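Local coordinates for ATP-dependent zinc metalloprotease FtsH (Thermotoga maritima, PDB 4M8A), which probably acts as a processive, ATP-dependent zinc metallopeptidase in membrane-protein quality control, represented here by its periplasmic domain, at residues E59-S63 against K64-V68. Residues are numbered along the deposited sequence; the frame is centred on the assembly and turned at random.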
loop_
_atom_site.group_PDB
_atom_site.type_symbol
_atom_site.label_atom_id
_atom_site.label_comp_id
_atom_site.label_asym_id
_atom_site.label_seq_id
_atom_site.Cartn_x
_atom_site.Cartn_y
_atom_site.Cartn_z
ATOM N N GLU B 59 7.915 5.404 -1.075
ATOM C CA GLU B 59 7.179 4.523 -0.187
ATOM C C GLU B 59 6.416 3.465 -0.984
ATOM O O GLU B 59 6.226 2.352 -0.498
ATOM C CB GLU B 59 6.304 5.302 0.802
ATOM C CG GLU B 59 7.089 6.254 1.721
ATOM C CD GLU B 59 8.121 5.566 2.626
ATOM O OE1 GLU B 59 7.903 4.407 3.053
ATOM O OE2 GLU B 59 9.147 6.207 2.940
ATOM N N LYS B 60 6.034 3.792 -2.220
ATOM C CA LYS B 60 5.454 2.803 -3.135
ATOM C C LYS B 60 6.416 1.646 -3.434
ATOM O O LYS B 60 6.033 0.472 -3.375
ATOM C CB LYS B 60 5.034 3.464 -4.450
ATOM C CG LYS B 60 4.538 2.501 -5.532
ATOM C CD LYS B 60 4.175 3.269 -6.804
ATOM C CE LYS B 60 3.971 2.349 -7.999
ATOM N NZ LYS B 60 3.536 3.106 -9.215
ATOM N N LEU B 61 7.657 1.971 -3.788
ATOM C CA LEU B 61 8.674 0.952 -3.964
ATOM C C LEU B 61 8.826 0.115 -2.700
ATOM O O LEU B 61 8.829 -1.117 -2.763
ATOM C CB LEU B 61 10.011 1.607 -4.303
ATOM C CG LEU B 61 10.095 2.363 -5.636
ATOM C CD1 LEU B 61 11.433 3.073 -5.725
ATOM C CD2 LEU B 61 9.883 1.440 -6.825
ATOM N N VAL B 62 8.947 0.773 -1.548
ATOM C CA VAL B 62 9.137 0.035 -0.299
ATOM C C VAL B 62 7.953 -0.888 0.016
ATOM O O VAL B 62 8.129 -2.045 0.436
ATOM C CB VAL B 62 9.419 0.995 0.893
ATOM C CG1 VAL B 62 9.418 0.235 2.227
ATOM C CG2 VAL B 62 10.738 1.715 0.684
ATOM N N SER B 63 6.742 -0.388 -0.202
ATOM C CA SER B 63 5.535 -1.150 0.105
ATOM C C SER B 63 5.435 -2.401 -0.774
ATOM O O SER B 63 4.830 -3.386 -0.373
ATOM C CB SER B 63 4.299 -0.266 -0.080
ATOM O OG SER B 63 4.016 -0.064 -1.456
ATOM N N LYS B 64 6.061 -2.365 -1.954
ATOM C CA LYS B 64 6.089 -3.514 -2.857
ATOM C C LYS B 64 7.181 -4.500 -2.490
ATOM O O LYS B 64 7.269 -5.587 -3.062
ATOM C CB LYS B 64 6.276 -3.054 -4.303
ATOM C CG LYS B 64 5.081 -2.288 -4.840
ATOM C CD LYS B 64 5.310 -1.898 -6.277
ATOM C CE LYS B 64 5.659 -3.129 -7.094
ATOM N NZ LYS B 64 4.529 -4.100 -7.156
ATOM N N GLY B 65 8.005 -4.126 -1.522
ATOM C CA GLY B 65 9.100 -4.972 -1.092
ATOM C C GLY B 65 10.327 -4.833 -1.966
ATOM O O GLY B 65 11.279 -5.596 -1.811
ATOM N N ILE B 66 10.313 -3.847 -2.871
ATOM C CA ILE B 66 11.478 -3.558 -3.711
ATOM C C ILE B 66 12.557 -2.970 -2.817
ATOM O O ILE B 66 12.270 -2.153 -1.944
ATOM C CB ILE B 66 11.118 -2.602 -4.867
ATOM C CG1 ILE B 66 10.135 -3.299 -5.821
ATOM C CG2 ILE B 66 12.384 -2.113 -5.601
ATOM C CD1 ILE B 66 9.445 -2.372 -6.787
ATOM N N LYS B 67 13.786 -3.437 -2.981
ATOM C CA LYS B 67 14.894 -2.934 -2.186
ATOM C C LYS B 67 15.263 -1.545 -2.673
ATOM O O LYS B 67 15.623 -1.366 -3.838
ATOM C CB LYS B 67 16.097 -3.871 -2.309
ATOM C CG LYS B 67 17.287 -3.463 -1.452
ATOM C CD LYS B 67 18.382 -4.536 -1.521
ATOM C CE LYS B 67 19.574 -4.148 -0.654
ATOM N NZ LYS B 67 20.690 -5.137 -0.806
ATOM N N VAL B 68 15.186 -0.560 -1.787
ATOM C CA VAL B 68 15.545 0.814 -2.131
ATOM C C VAL B 68 16.785 1.193 -1.338
ATOM O O VAL B 68 16.801 1.070 -0.107
ATOM C CB VAL B 68 14.407 1.791 -1.788
ATOM C CG1 VAL B 68 14.842 3.230 -2.052
ATOM C CG2 VAL B 68 13.150 1.421 -2.571
#
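Ile-66 N donates to Leu-61 O (3.1 Å) and Gly-65 N to Val-62 O (2.9 Å), backbone bonds that close the C-terminal end of helix 55-63. Together with the positive phi of Gly-65 (83°) they define a Schellman motif. Gly-65, with no side chain to press on the Lys-64 carbonyl oxygen, takes this conformation without strain and lets the chain turn back, through Ile-66, into strand 67-71. Within the same turn, Lys-64 N bonds to Lys-60 O (3.2 Å) and, weakly, to Leu-61 O. Lys-60 O also takes the hydroxyl of Ser-63, whose OG lies 2.8 Å away; a chi1 of 74° folds OG back over the last turn, and both donors arrive from the same face of the carbonyl plane. The aliphatic part of Lys-64 lies over this oxygen too, CG coming within 3.3 Å of Lys-60 O.

Apolar contacts cross the bend on its buried side. Leu-61 serves two partners with different atoms: its CD2 methyl meets CD1 at the end of Ile-66, while its CB rests 3.6 Å from CG2 of Val-68. With Val-68 CG1 anti to the backbone N (chi1 176°), that CG2 is turned to the helix, and it also approaches CG2 of Val-62 (4.1 Å), the two valine side chains crossing at about a right angle.

The turn thus folds helix 55-63 against the strand that follows it. Ile-66 and Val-68 also pack on strand 23-29, the parallel neighbour of 67-71, and Leu-61 touches Val-16 of helix 9-17. Thr-10 of a second subunit hydrogen-bonds through OG1 with Ile-66 O and Val-68 N, placing the start of strand 67-71, outermost in this chain's sheet, at a subunit interface.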